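Local coordinates for protein Cg3027-pa (Drosophila melanogaster, PDB 2VHH) that probably hydrolyses N-carbamoyl-beta-alanine and its methylated homologue to beta-alanine or 3-amino-2-methylpropanoate, ammonium and carbon dioxide, as part of pyrimidine degradation, at residues K45-Q50 with V101-K106; K92-I97 with F139-E144; A109-N114 with L338-L343; F134-F139 with Q294-Y299. All blocks are in the same frame, centred on the assembly; numbering follows the deposited sequence.

How the contacts relate
Helix 90-110 ties three of the four contacts together: it meets the loop 139-144 in contact 2, helix 42-50 in contact 1 and, through the turn at its C-terminal end, strand 337-344 in contact 3. Centres of contacts 1 and 2 lie about 20 Å apart and those of contacts 2 and 3 about 25 Å. Contacts 1 and 3 touch directly, where Ile47 CD1 lies 3.6 Å from Glu110 OE1. Contact 4 joins the series at Phe139, which it shares with contact 2, their centres being about 15 Å apart. Contacts 3 and 4 mark the far ends, about 35 Å between centres. All four are packing between parts of the fold.

Contact 1 (K45-Q50 with V101-K106); sequences KDIAEQ and VKTMIK
Ile47 contributes more than half of the 145 Å² buried here, and its two branches go to different residues of the partner helix. CG2 stands anti to the backbone N (chi1 of -56° places CG1 beside that nitrogen), and it lies 3.4 Å from Thr103 OG1 and 3.6 Å from Thr103 O. The other branch carries CD1 toward the aliphatic part of Lys106, where the nearest atom is CG at 4.3 Å. The side chains of Ile47 and Thr103 run past one another in opposite directions, and the methyl lies beside the hydroxyl and carbonyl oxygens of Thr103. This is one helix laid on another at the surface of the alpha/beta sandwich of the carbon-nitrogen hydrolase fold: helix 42-50 rides on helix 90-110, and the CA atoms of Ile47 and Thr103 come within 7.3 Å. Helix 90-110 turns other residues inward, Met104 and Ile105 resting on Ile78 of strand 72-79. No hydrogen bond spans the two segments. The hydroxyl of Thr103 instead makes a weak one with Asn51 OD1, just beyond helix 42-50. Lys106 is exposed and takes part through its methylenes, its chain extended.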
loop_
_atom_site.group_PDB
_atom_site.type_symbol
_atom_site.label_atom_id
_atom_site.label_comp_id
_atom_site.label_asym_id
_atom_site.label_seq_id
_atom_site.Cartn_x
_atom_site.Cartn_y
_atom_site.Cartn_z
ATOM N N LYS C 45 -61.898 2.269 0.514
ATOM C CA LYS C 45 -62.411 1.450 1.617
ATOM C C LYS C 45 -63.500 0.454 1.180
ATOM O O LYS C 45 -63.620 -0.645 1.748
ATOM C CB LYS C 45 -62.958 2.347 2.722
ATOM C CG LYS C 45 -62.015 2.527 3.882
ATOM C CD LYS C 45 -62.525 3.562 4.860
ATOM C CE LYS C 45 -62.094 4.950 4.448
ATOM N NZ LYS C 45 -62.582 5.986 5.393
ATOM N N ASP C 46 -64.286 0.846 0.177
ATOM C CA ASP C 46 -65.328 -0.019 -0.379
ATOM C C ASP C 46 -64.763 -1.212 -1.151
ATOM O O ASP C 46 -65.161 -2.352 -0.895
ATOM C CB ASP C 46 -66.306 0.771 -1.261
ATOM C CG ASP C 46 -67.424 1.435 -0.459
ATOM O OD1 ASP C 46 -67.646 1.059 0.715
ATOM O OD2 ASP C 46 -68.089 2.335 -1.014
ATOM N N ILE C 47 -63.842 -0.951 -2.081
ATOM C CA ILE C 47 -63.202 -2.025 -2.840
ATOM C C ILE C 47 -62.518 -3.016 -1.895
ATOM O O ILE C 47 -62.508 -4.215 -2.153
ATOM C CB ILE C 47 -62.195 -1.492 -3.885
ATOM C CG1 ILE C 47 -62.880 -0.507 -4.838
ATOM C CG2 ILE C 47 -61.601 -2.642 -4.687
ATOM C CD1 ILE C 47 -61.940 0.497 -5.480
ATOM N N ALA C 48 -61.981 -2.510 -0.790
ATOM C CA ALA C 48 -61.303 -3.333 0.209
ATOM C C ALA C 48 -62.273 -4.223 0.960
ATOM O O ALA C 48 -62.024 -5.414 1.157
ATOM C CB ALA C 48 -60.541 -2.452 1.185
ATOM N N GLU C 49 -63.380 -3.634 1.387
ATOM C CA GLU C 49 -64.345 -4.361 2.193
ATOM C C GLU C 49 -65.084 -5.431 1.380
ATOM O O GLU C 49 -65.208 -6.570 1.829
ATOM C CB GLU C 49 -65.304 -3.405 2.896
ATOM C CG GLU C 49 -65.897 -3.993 4.168
ATOM C CD GLU C 49 -66.729 -2.986 4.960
ATOM O OE1 GLU C 49 -67.635 -2.335 4.369
ATOM O OE2 GLU C 49 -66.476 -2.852 6.186
ATOM N N GLN C 50 -65.539 -5.072 0.181
ATOM C CA GLN C 50 -66.175 -6.031 -0.696
ATOM C C GLN C 50 -65.254 -7.212 -1.031
ATOM O O GLN C 50 -65.701 -8.359 -1.017
ATOM C CB GLN C 50 -66.711 -5.336 -1.943
ATOM C CG GLN C 50 -68.051 -4.660 -1.705
ATOM C CD GLN C 50 -68.489 -3.855 -2.895
ATOM O OE1 GLN C 50 -67.817 -2.895 -3.284
ATOM N NE2 GLN C 50 -69.618 -4.240 -3.496
ATOM N N VAL C 101 -54.952 -9.179 -7.095
ATOM C CA VAL C 101 -54.027 -8.062 -6.966
ATOM C C VAL C 101 -54.471 -6.885 -7.838
ATOM O O VAL C 101 -54.267 -5.734 -7.461
ATOM C CB VAL C 101 -52.552 -8.487 -7.235
ATOM C CG1 VAL C 101 -51.608 -7.296 -7.224
ATOM C CG2 VAL C 101 -52.096 -9.483 -6.178
ATOM N N LYS C 102 -55.091 -7.179 -8.983
ATOM C CA LYS C 102 -55.663 -6.149 -9.860
ATOM C C LYS C 102 -56.591 -5.197 -9.100
ATOM O O LYS C 102 -56.480 -3.971 -9.237
ATOM C CB LYS C 102 -56.445 -6.790 -11.008
ATOM C CG LYS C 102 -55.762 -6.788 -12.366
ATOM C CD LYS C 102 -56.668 -7.482 -13.389
ATOM C CE LYS C 102 -55.985 -7.746 -14.730
ATOM N NZ LYS C 102 -56.131 -6.594 -15.677
ATOM N N THR C 103 -57.502 -5.767 -8.308
ATOM C CA THR C 103 -58.456 -4.969 -7.532
ATOM C C THR C 103 -57.788 -4.279 -6.341
ATOM O O THR C 103 -58.245 -3.228 -5.899
ATOM C CB THR C 103 -59.769 -5.744 -7.090
ATOM O OG1 THR C 103 -60.045 -5.492 -5.707
ATOM C CG2 THR C 103 -59.678 -7.247 -7.299
ATOM N N MET C 104 -56.713 -4.873 -5.831
ATOM C CA MET C 104 -55.941 -4.243 -4.762
ATOM C C MET C 104 -55.162 -3.041 -5.286
ATOM O O MET C 104 -55.066 -2.024 -4.611
ATOM C CB MET C 104 -55.007 -5.244 -4.089
ATOM C CG MET C 104 -55.717 -6.358 -3.351
ATOM S SD MET C 104 -54.555 -7.306 -2.366
ATOM C CE MET C 104 -55.563 -8.716 -1.889
ATOM N N ILE C 105 -54.615 -3.166 -6.489
ATOM C CA ILE C 105 -53.936 -2.069 -7.164
ATOM C C ILE C 105 -54.944 -0.969 -7.480
ATOM O O ILE C 105 -54.634 0.216 -7.367
ATOM C CB ILE C 105 -53.243 -2.568 -8.453
ATOM C CG1 ILE C 105 -52.046 -3.453 -8.105
ATOM C CG2 ILE C 105 -52.806 -1.410 -9.335
ATOM C CD1 ILE C 105 -51.625 -4.338 -9.232
ATOM N N LYS C 106 -56.156 -1.366 -7.857
ATOM C CA LYS C 106 -57.233 -0.419 -8.134
ATOM C C LYS C 106 -57.539 0.408 -6.887
ATOM O O LYS C 106 -57.687 1.632 -6.965
ATOM C CB LYS C 106 -58.485 -1.167 -8.602
ATOM C CG LYS C 106 -59.650 -0.289 -9.056
ATOM C CD LYS C 106 -60.874 -1.136 -9.430
ATOM C CE LYS C 106 -62.049 -0.245 -9.844
ATOM N NZ LYS C 106 -63.400 -0.835 -9.538
#

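Contact 2 (K92-I97 with F139-E144); sequences KQREAI and FAEEAE
Phe139 fits its ring against one turn of helix 90-110, and this is the close-packed half of the contact. Its CZ lies 4.0 Å from Gln93 CB, which sits at the edge of the ring near its plane, while CE2 comes to 4.3 Å from Arg94 CB. The amide of Gln93 is turned 79° from the ring plane, its NE2 hydrogen-bonded to Ala88 O. Round Arg94, the one partly exposed residue involved, packing is looser. Arg94 has CG anti to its backbone N (chi1 176°) and bends at chi3, which brings NH1 to 3.9 Å from Phe139 O, near the guanidinium plane but too far for a bond. Glu141 OE2 is 4.1 Å from the same NH1, well out of that plane, with no N-H directed at it. Its own hydrogen bond is to Thr148 OG1 of helix 147-158. Helix 90-110 is joined to this loop by ring packing, and the opposite charges of Arg94 and Glu141 probably add a long-range attraction without a salt bridge.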
loop_
_atom_site.group_PDB
_atom_site.type_symbol
_atom_site.label_atom_id
_atom_site.label_comp_id
_atom_site.label_asym_id
_atom_site.label_seq_id
_atom_site.Cartn_x
_atom_site.Cartn_y
_atom_site.Cartn_z
ATOM N N LYS C 92 -53.648 -20.858 -14.488
ATOM C CA LYS C 92 -54.835 -20.558 -13.694
ATOM C C LYS C 92 -54.452 -19.994 -12.323
ATOM O O LYS C 92 -55.086 -19.057 -11.827
ATOM C CB LYS C 92 -55.708 -21.813 -13.531
ATOM C CG LYS C 92 -56.959 -21.889 -14.420
ATOM C CD LYS C 92 -56.645 -22.254 -15.868
ATOM C CE LYS C 92 -56.646 -21.021 -16.766
ATOM N NZ LYS C 92 -58.032 -20.474 -16.899
ATOM N N GLN C 93 -53.410 -20.576 -11.727
ATOM C CA GLN C 93 -52.894 -20.158 -10.420
ATOM C C GLN C 93 -52.453 -18.702 -10.457
ATOM O O GLN C 93 -52.778 -17.913 -9.570
ATOM C CB GLN C 93 -51.695 -21.018 -10.011
ATOM C CG GLN C 93 -52.000 -22.471 -9.700
ATOM C CD GLN C 93 -50.901 -23.138 -8.885
ATOM O OE1 GLN C 93 -50.467 -22.605 -7.873
ATOM N NE2 GLN C 93 -50.464 -24.311 -9.312
ATOM N N ARG C 94 -51.690 -18.365 -11.490
ATOM C CA ARG C 94 -51.215 -17.010 -11.712
ATOM C C ARG C 94 -52.364 -16.055 -11.995
ATOM O O ARG C 94 -52.416 -14.974 -11.421
ATOM C CB ARG C 94 -50.204 -16.985 -12.855
ATOM C CG ARG C 94 -49.708 -15.604 -13.232
ATOM C CD ARG C 94 -48.435 -15.687 -14.045
ATOM N NE ARG C 94 -48.618 -16.180 -15.409
ATOM C CZ ARG C 94 -47.743 -16.957 -16.050
ATOM N NH1 ARG C 94 -46.635 -17.362 -15.441
ATOM N NH2 ARG C 94 -47.977 -17.350 -17.294
ATOM N N GLU C 95 -53.289 -16.454 -12.860
ATOM C CA GLU C 95 -54.430 -15.610 -13.200
ATOM C C GLU C 95 -55.305 -15.260 -12.011
ATOM O O GLU C 95 -55.812 -14.149 -11.931
ATOM C CB GLU C 95 -55.294 -16.261 -14.270
ATOM C CG GLU C 95 -54.850 -15.967 -15.685
ATOM C CD GLU C 95 -56.028 -15.639 -16.580
ATOM O OE1 GLU C 95 -57.063 -16.351 -16.477
ATOM O OE2 GLU C 95 -55.914 -14.662 -17.370
ATOM N N ALA C 96 -55.493 -16.216 -11.104
ATOM C CA ALA C 96 -56.311 -16.011 -9.916
ATOM C C ALA C 96 -55.686 -14.950 -9.014
ATOM O O ALA C 96 -56.391 -14.106 -8.437
ATOM C CB ALA C 96 -56.482 -17.322 -9.166
ATOM N N ILE C 97 -54.360 -15.001 -8.911
ATOM C CA ILE C 97 -53.585 -14.041 -8.134
ATOM C C ILE C 97 -53.568 -12.681 -8.837
ATOM O O ILE C 97 -53.700 -11.644 -8.189
ATOM C CB ILE C 97 -52.141 -14.555 -7.878
ATOM C CG1 ILE C 97 -52.175 -15.792 -6.970
ATOM C CG2 ILE C 97 -51.267 -13.460 -7.281
ATOM C CD1 ILE C 97 -50.813 -16.441 -6.704
ATOM N N PHE C 139 -43.188 -21.225 -13.987
ATOM C CA PHE C 139 -43.658 -19.929 -13.465
ATOM C C PHE C 139 -42.722 -18.798 -13.835
ATOM O O PHE C 139 -43.104 -17.629 -13.814
ATOM C CB PHE C 139 -43.778 -19.954 -11.951
ATOM C CG PHE C 139 -45.137 -20.299 -11.461
ATOM C CD1 PHE C 139 -45.404 -21.567 -10.958
ATOM C CD2 PHE C 139 -46.158 -19.361 -11.495
ATOM C CE1 PHE C 139 -46.669 -21.893 -10.503
ATOM C CE2 PHE C 139 -47.431 -19.680 -11.034
ATOM C CZ PHE C 139 -47.686 -20.945 -10.545
ATOM N N ALA C 140 -41.487 -19.157 -14.148
ATOM C CA ALA C 140 -40.475 -18.201 -14.557
ATOM C C ALA C 140 -40.849 -17.564 -15.877
ATOM O O ALA C 140 -41.264 -18.247 -16.807
ATOM C CB ALA C 140 -39.124 -18.878 -14.657
ATOM N N GLU C 141 -40.702 -16.249 -15.956
ATOM C CA GLU C 141 -41.091 -15.511 -17.145
ATOM C C GLU C 141 -40.088 -14.413 -17.435
ATOM O O GLU C 141 -39.322 -14.029 -16.553
ATOM C CB GLU C 141 -42.491 -14.925 -16.956
ATOM C CG GLU C 141 -42.645 -14.018 -15.741
ATOM C CD GLU C 141 -44.000 -13.341 -15.682
ATOM O OE1 GLU C 141 -44.226 -12.385 -16.465
ATOM O OE2 GLU C 141 -44.829 -13.765 -14.840
ATOM N N GLU C 142 -40.095 -13.916 -18.669
ATOM C CA GLU C 142 -39.206 -12.829 -19.073
ATOM C C GLU C 142 -39.489 -11.561 -18.269
ATOM O O GLU C 142 -40.637 -11.174 -18.089
ATOM C CB GLU C 142 -39.327 -12.558 -20.574
ATOM C CG GLU C 142 -38.596 -13.562 -21.462
ATOM C CD GLU C 142 -38.364 -13.039 -22.877
ATOM O OE1 GLU C 142 -39.351 -12.837 -23.614
ATOM O OE2 GLU C 142 -37.190 -12.834 -23.261
ATOM N N ALA C 143 -38.429 -10.933 -17.774
ATOM C CA ALA C 143 -38.550 -9.752 -16.925
ATOM C C ALA C 143 -39.304 -8.606 -17.613
ATOM O O ALA C 143 -40.200 -8.010 -17.018
ATOM C CB ALA C 143 -37.181 -9.293 -16.467
ATOM N N GLU C 144 -38.949 -8.318 -18.866
ATOM C CA GLU C 144 -39.518 -7.187 -19.592
ATOM C C GLU C 144 -40.723 -7.546 -20.482
ATOM O O GLU C 144 -41.661 -6.743 -20.628
ATOM C CB GLU C 144 -38.438 -6.493 -20.415
ATOM C CG GLU C 144 -38.899 -5.172 -21.005
ATOM C CD GLU C 144 -37.827 -4.441 -21.787
ATOM O OE1 GLU C 144 -36.621 -4.640 -21.520
ATOM O OE2 GLU C 144 -38.202 -3.645 -22.667
#

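Contact 3 (A109-N114 with L338-L343); sequences AEAGCN and LLVVEL
Ala111 and Cys113, which both reach Val340, flank a turn held by a 3.0 Å hydrogen bond from Gly112 N to Ala109 O. Gly112 is the first residue to leave the helix. Its phi of 89° and two bonds back into the last turn define a Schellman motif, which closes helix 90-110 and directs the chain toward strand 115-118. The connection from strand 72-79 through this helix to the parallel strand 115-118 is a beta-alpha-beta crossover within the larger mixed sheet, where strand 337-344 lies antiparallel to strand 72-79 on its other side. Val340 points from that strand toward the turn. With CG1 anti to the backbone N (chi1 179°), both methyls face Cys113 SG, CG1 and CG2 each 3.7 Å from the sulfur. CG2 also meets Ala111 CB at 3.9 Å, so this one methyl is shared by the two residues that flank the glycine. All three touching residues are buried. A polar tie is provided by a third party, Arg74 of strand 72-79, whose NE binds Ala111 O and whose NH2 forms a salt bridge with Glu342 OE1. The chemistry therefore divides: direct contact is purely apolar, while one guanidinium group, that of Arg74, gives the helix end and strand 337-344 a common polar partner.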
loop_
_atom_site.group_PDB
_atom_site.type_symbol
_atom_site.label_atom_id
_atom_site.label_comp_id
_atom_site.label_asym_id
_atom_site.label_seq_id
_atom_site.Cartn_x
_atom_site.Cartn_y
_atom_site.Cartn_z
ATOM N N ALA C 109 -54.754 2.903 -6.199
ATOM C CA ALA C 109 -54.934 4.043 -7.099
ATOM C C ALA C 109 -55.950 5.044 -6.558
ATOM O O ALA C 109 -55.691 6.248 -6.525
ATOM C CB ALA C 109 -55.351 3.566 -8.482
ATOM N N GLU C 110 -57.097 4.541 -6.124
ATOM C CA GLU C 110 -58.156 5.392 -5.608
ATOM C C GLU C 110 -57.839 5.952 -4.221
ATOM O O GLU C 110 -58.449 6.926 -3.792
ATOM C CB GLU C 110 -59.500 4.661 -5.652
ATOM C CG GLU C 110 -60.100 4.653 -7.057
ATOM C CD GLU C 110 -61.452 3.960 -7.134
ATOM O OE1 GLU C 110 -62.229 4.064 -6.154
ATOM O OE2 GLU C 110 -61.743 3.320 -8.180
ATOM N N ALA C 111 -56.881 5.333 -3.534
ATOM C CA ALA C 111 -56.360 5.865 -2.269
ATOM C C ALA C 111 -55.314 6.948 -2.527
ATOM O O ALA C 111 -54.833 7.594 -1.591
ATOM C CB ALA C 111 -55.770 4.763 -1.417
ATOM N N GLY C 112 -54.958 7.128 -3.801
ATOM C CA GLY C 112 -54.034 8.170 -4.229
ATOM C C GLY C 112 -52.567 7.780 -4.218
ATOM O O GLY C 112 -51.708 8.650 -4.120
ATOM N N CYS C 113 -52.263 6.487 -4.321
ATOM C CA CYS C 113 -50.867 6.040 -4.334
ATOM C C CYS C 113 -50.133 6.438 -5.606
ATOM O O CYS C 113 -50.747 6.617 -6.649
ATOM C CB CYS C 113 -50.768 4.538 -4.124
ATOM S SG CYS C 113 -51.180 4.069 -2.456
ATOM N N ASN C 114 -48.815 6.581 -5.488
ATOM C CA ASN C 114 -47.940 6.928 -6.596
ATOM C C ASN C 114 -47.008 5.781 -6.930
ATOM O O ASN C 114 -46.567 5.641 -8.065
ATOM C CB ASN C 114 -47.089 8.140 -6.229
ATOM C CG ASN C 114 -47.910 9.312 -5.760
ATOM O OD1 ASN C 114 -47.911 9.642 -4.579
ATOM N ND2 ASN C 114 -48.614 9.939 -6.678
ATOM N N LEU C 338 -53.661 -4.022 2.117
ATOM C CA LEU C 338 -53.014 -2.951 1.377
ATOM C C LEU C 338 -52.624 -1.891 2.388
ATOM O O LEU C 338 -53.464 -1.428 3.156
ATOM C CB LEU C 338 -53.976 -2.364 0.335
ATOM C CG LEU C 338 -53.705 -0.994 -0.285
ATOM C CD1 LEU C 338 -52.474 -1.010 -1.168
ATOM C CD2 LEU C 338 -54.910 -0.547 -1.083
ATOM N N LEU C 339 -51.351 -1.514 2.401
ATOM C CA LEU C 339 -50.869 -0.503 3.329
ATOM C C LEU C 339 -50.527 0.765 2.565
ATOM O O LEU C 339 -49.567 0.792 1.803
ATOM C CB LEU C 339 -49.655 -1.030 4.106
ATOM C CG LEU C 339 -48.949 -0.125 5.134
ATOM C CD1 LEU C 339 -49.842 0.234 6.321
ATOM C CD2 LEU C 339 -47.666 -0.788 5.614
ATOM N N VAL C 340 -51.340 1.803 2.746
ATOM C CA VAL C 340 -51.077 3.103 2.134
ATOM C C VAL C 340 -50.408 4.000 3.164
ATOM O O VAL C 340 -50.899 4.159 4.276
ATOM C CB VAL C 340 -52.360 3.762 1.584
ATOM C CG1 VAL C 340 -52.049 5.109 0.990
ATOM C CG2 VAL C 340 -52.989 2.883 0.526
ATOM N N VAL C 341 -49.266 4.561 2.798
ATOM C CA VAL C 341 -48.559 5.486 3.673
ATOM C C VAL C 341 -48.107 6.717 2.893
ATOM O O VAL C 341 -47.458 6.614 1.861
ATOM C CB VAL C 341 -47.389 4.800 4.445
ATOM C CG1 VAL C 341 -46.685 3.828 3.566
ATOM C CG2 VAL C 341 -46.401 5.818 4.979
ATOM N N GLU C 342 -48.501 7.880 3.392
ATOM C CA GLU C 342 -48.071 9.152 2.848
ATOM C C GLU C 342 -46.776 9.594 3.550
ATOM O O GLU C 342 -46.660 9.493 4.773
ATOM C CB GLU C 342 -49.196 10.171 3.032
ATOM C CG GLU C 342 -48.759 11.616 3.108
ATOM C CD GLU C 342 -49.855 12.590 2.712
ATOM O OE1 GLU C 342 -50.556 12.319 1.708
ATOM O OE2 GLU C 342 -50.002 13.635 3.389
ATOM N N LEU C 343 -45.808 10.077 2.776
ATOM C CA LEU C 343 -44.540 10.504 3.352
ATOM C C LEU C 343 -43.945 11.705 2.618
ATOM O O LEU C 343 -44.201 11.897 1.431
ATOM C CB LEU C 343 -43.554 9.320 3.410
ATOM C CG LEU C 343 -43.118 8.606 2.126
ATOM C CD1 LEU C 343 -41.864 9.242 1.576
ATOM C CD2 LEU C 343 -42.859 7.150 2.400
#

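Contact 4 (F134-F139 with Q294-Y299); sequences FPWCEF and QFPNEY
Trp136 and Phe295 have their CA atoms 11.1 Å apart, with Trp136 at the start of the 3-10 segment 136-139, directly after Pro135, whose preceding peptide bond is cis, and Phe295 just before the chain turns a corner at Pro296 and Asn297. Long aromatic side chains close that gap. The six-membered ring of Trp136 and the Phe295 ring form a T-shaped pair, planes at 88° and centroids 5.9 Å apart, in which Phe295 presents its edge to the indole face. Its CD2 is the leading atom, 4.1 Å from Trp136 CZ2. Pro296 comes from another direction, at the indole edge and near its plane, with CG 4.1 Å from the same CZ2. On the indole face opposite Phe295, Pro135 CD lies 3.9 Å above the ring, so the indole is sandwiched between its own sequence neighbour and the incoming phenyl edge. Rotation of the indole is further restricted at NE1, which is hydrogen-bonded to Glu132 OE2. The other oxygen of that carboxylate binds Asn297 ND2, giving a polar bridge beside the apolar one. Both segments also touch neighbouring subunits: Glu138 OE1 is hydrogen-bonded to Thr67 OG1 of a second subunit, and Glu298 makes a salt bridge with Lys306 of a third. Within the chain, Phe295 packs on Phe311 of strand 308-315 and Phe139 on Ile90 of helix 90-110.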
loop_
_atom_site.group_PDB
_atom_site.type_symbol
_atom_site.label_atom_id
_atom_site.label_comp_id
_atom_site.label_asym_id
_atom_site.label_seq_id
_atom_site.Cartn_x
_atom_site.Cartn_y
_atom_site.Cartn_z
ATOM N N PHE C 134 -40.298 -29.213 -11.523
ATOM C CA PHE C 134 -41.445 -29.374 -12.404
ATOM C C PHE C 134 -42.733 -29.479 -11.587
ATOM O O PHE C 134 -42.801 -30.264 -10.637
ATOM C CB PHE C 134 -41.242 -30.598 -13.312
ATOM C CG PHE C 134 -39.864 -30.663 -13.948
ATOM C CD1 PHE C 134 -38.835 -31.397 -13.348
ATOM C CD2 PHE C 134 -39.591 -29.974 -15.136
ATOM C CE1 PHE C 134 -37.561 -31.450 -13.926
ATOM C CE2 PHE C 134 -38.322 -30.016 -15.719
ATOM C CZ PHE C 134 -37.307 -30.756 -15.117
ATOM N N PRO C 135 -43.751 -28.666 -11.930
ATOM C CA PRO C 135 -43.757 -27.690 -13.024
ATOM C C PRO C 135 -43.370 -26.267 -12.587
ATOM O O PRO C 135 -43.562 -25.321 -13.347
ATOM C CB PRO C 135 -45.219 -27.708 -13.463
ATOM C CG PRO C 135 -45.976 -27.951 -12.160
ATOM C CD PRO C 135 -45.042 -28.670 -11.212
ATOM N N TRP C 136 -42.815 -26.138 -11.383
ATOM C CA TRP C 136 -42.625 -24.846 -10.719
ATOM C C TRP C 136 -41.765 -23.857 -11.481
ATOM O O TRP C 136 -41.953 -22.648 -11.365
ATOM C CB TRP C 136 -42.065 -25.058 -9.314
ATOM C CG TRP C 136 -42.818 -26.100 -8.578
ATOM C CD1 TRP C 136 -42.345 -27.305 -8.146
ATOM C CD2 TRP C 136 -44.205 -26.064 -8.228
ATOM N NE1 TRP C 136 -43.346 -28.014 -7.531
ATOM C CE2 TRP C 136 -44.500 -27.274 -7.568
ATOM C CE3 TRP C 136 -45.222 -25.119 -8.393
ATOM C CZ2 TRP C 136 -45.771 -27.562 -7.073
ATOM C CZ3 TRP C 136 -46.485 -25.410 -7.907
ATOM C CH2 TRP C 136 -46.748 -26.620 -7.255
ATOM N N CYS C 137 -40.825 -24.364 -12.268
ATOM C CA CYS C 137 -39.940 -23.503 -13.041
ATOM C C CYS C 137 -40.646 -22.878 -14.238
ATOM O O CYS C 137 -40.189 -21.875 -14.763
ATOM C CB CYS C 137 -38.671 -24.256 -13.448
ATOM S SG CYS C 137 -37.616 -24.730 -12.028
ATOM N N GLU C 138 -41.775 -23.454 -14.640
ATOM C CA GLU C 138 -42.600 -22.880 -15.696
ATOM C C GLU C 138 -43.291 -21.577 -15.275
ATOM O O GLU C 138 -43.913 -20.911 -16.112
ATOM C CB GLU C 138 -43.638 -23.884 -16.176
ATOM C CG GLU C 138 -43.107 -25.053 -17.000
ATOM C CD GLU C 138 -44.237 -25.979 -17.453
ATOM O OE1 GLU C 138 -45.251 -25.459 -17.968
ATOM O OE2 GLU C 138 -44.128 -27.217 -17.285
ATOM N N PHE C 139 -43.188 -21.225 -13.987
ATOM C CA PHE C 139 -43.658 -19.929 -13.465
ATOM C C PHE C 139 -42.722 -18.798 -13.835
ATOM O O PHE C 139 -43.104 -17.629 -13.814
ATOM C CB PHE C 139 -43.778 -19.954 -11.951
ATOM C CG PHE C 139 -45.137 -20.299 -11.461
ATOM C CD1 PHE C 139 -45.404 -21.567 -10.958
ATOM C CD2 PHE C 139 -46.158 -19.361 -11.495
ATOM C CE1 PHE C 139 -46.669 -21.893 -10.503
ATOM C CE2 PHE C 139 -47.431 -19.680 -11.034
ATOM C CZ PHE C 139 -47.686 -20.945 -10.545
ATOM N N GLN C 294 -50.239 -25.468 0.796
ATOM C CA GLN C 294 -49.961 -26.902 0.771
ATOM C C GLN C 294 -49.675 -27.406 -0.643
ATOM O O GLN C 294 -50.242 -26.908 -1.616
ATOM C CB GLN C 294 -51.083 -27.706 1.438
ATOM C CG GLN C 294 -52.331 -27.878 0.587
ATOM C CD GLN C 294 -53.268 -28.931 1.130
ATOM O OE1 GLN C 294 -53.097 -29.412 2.249
ATOM N NE2 GLN C 294 -54.268 -29.301 0.334
ATOM N N PHE C 295 -48.795 -28.400 -0.736
ATOM C CA PHE C 295 -48.272 -28.864 -2.015
ATOM C C PHE C 295 -48.629 -30.314 -2.308
ATOM O O PHE C 295 -48.908 -31.071 -1.375
ATOM C CB PHE C 295 -46.766 -28.658 -2.043
ATOM C CG PHE C 295 -46.363 -27.220 -1.968
ATOM C CD1 PHE C 295 -46.072 -26.630 -0.744
ATOM C CD2 PHE C 295 -46.298 -26.445 -3.123
ATOM C CE1 PHE C 295 -45.712 -25.285 -0.677
ATOM C CE2 PHE C 295 -45.936 -25.107 -3.062
ATOM C CZ PHE C 295 -45.638 -24.524 -1.837
ATOM N N PRO C 296 -48.644 -30.702 -3.605
ATOM C CA PRO C 296 -49.041 -32.057 -4.040
ATOM C C PRO C 296 -48.296 -33.197 -3.343
ATOM O O PRO C 296 -48.920 -34.167 -2.923
ATOM C CB PRO C 296 -48.717 -32.065 -5.544
ATOM C CG PRO C 296 -47.909 -30.824 -5.797
ATOM C CD PRO C 296 -48.310 -29.844 -4.758
ATOM N N ASN C 297 -46.981 -33.071 -3.214
ATOM C CA ASN C 297 -46.156 -34.153 -2.693
ATOM C C ASN C 297 -45.487 -33.799 -1.356
ATOM O O ASN C 297 -45.331 -32.621 -1.025
ATOM C CB ASN C 297 -45.105 -34.557 -3.737
ATOM C CG ASN C 297 -45.679 -34.654 -5.156
ATOM O OD1 ASN C 297 -46.586 -35.446 -5.427
ATOM N ND2 ASN C 297 -45.138 -33.847 -6.068
ATOM N N GLU C 298 -45.114 -34.828 -0.591
ATOM C CA GLU C 298 -44.336 -34.689 0.645
ATOM C C GLU C 298 -42.989 -34.011 0.416
ATOM O O GLU C 298 -42.369 -34.190 -0.634
ATOM C CB GLU C 298 -44.015 -36.069 1.214
ATOM C CG GLU C 298 -45.146 -36.815 1.880
ATOM C CD GLU C 298 -44.675 -38.134 2.497
ATOM O OE1 GLU C 298 -43.489 -38.506 2.310
ATOM O OE2 GLU C 298 -45.495 -38.801 3.169
ATOM N N TYR C 299 -42.521 -33.277 1.422
ATOM C CA TYR C 299 -41.151 -32.753 1.453
ATOM C C TYR C 299 -40.629 -32.705 2.902
ATOM O O TYR C 299 -41.424 -32.691 3.845
ATOM C CB TYR C 299 -41.079 -31.360 0.796
ATOM C CG TYR C 299 -41.829 -30.290 1.557
ATOM C CD1 TYR C 299 -41.224 -29.616 2.621
ATOM C CD2 TYR C 299 -43.150 -29.966 1.233
ATOM C CE1 TYR C 299 -41.912 -28.653 3.343
ATOM C CE2 TYR C 299 -43.850 -28.998 1.949
ATOM C CZ TYR C 299 -43.219 -28.345 3.000
ATOM O OH TYR C 299 -43.887 -27.392 3.723
#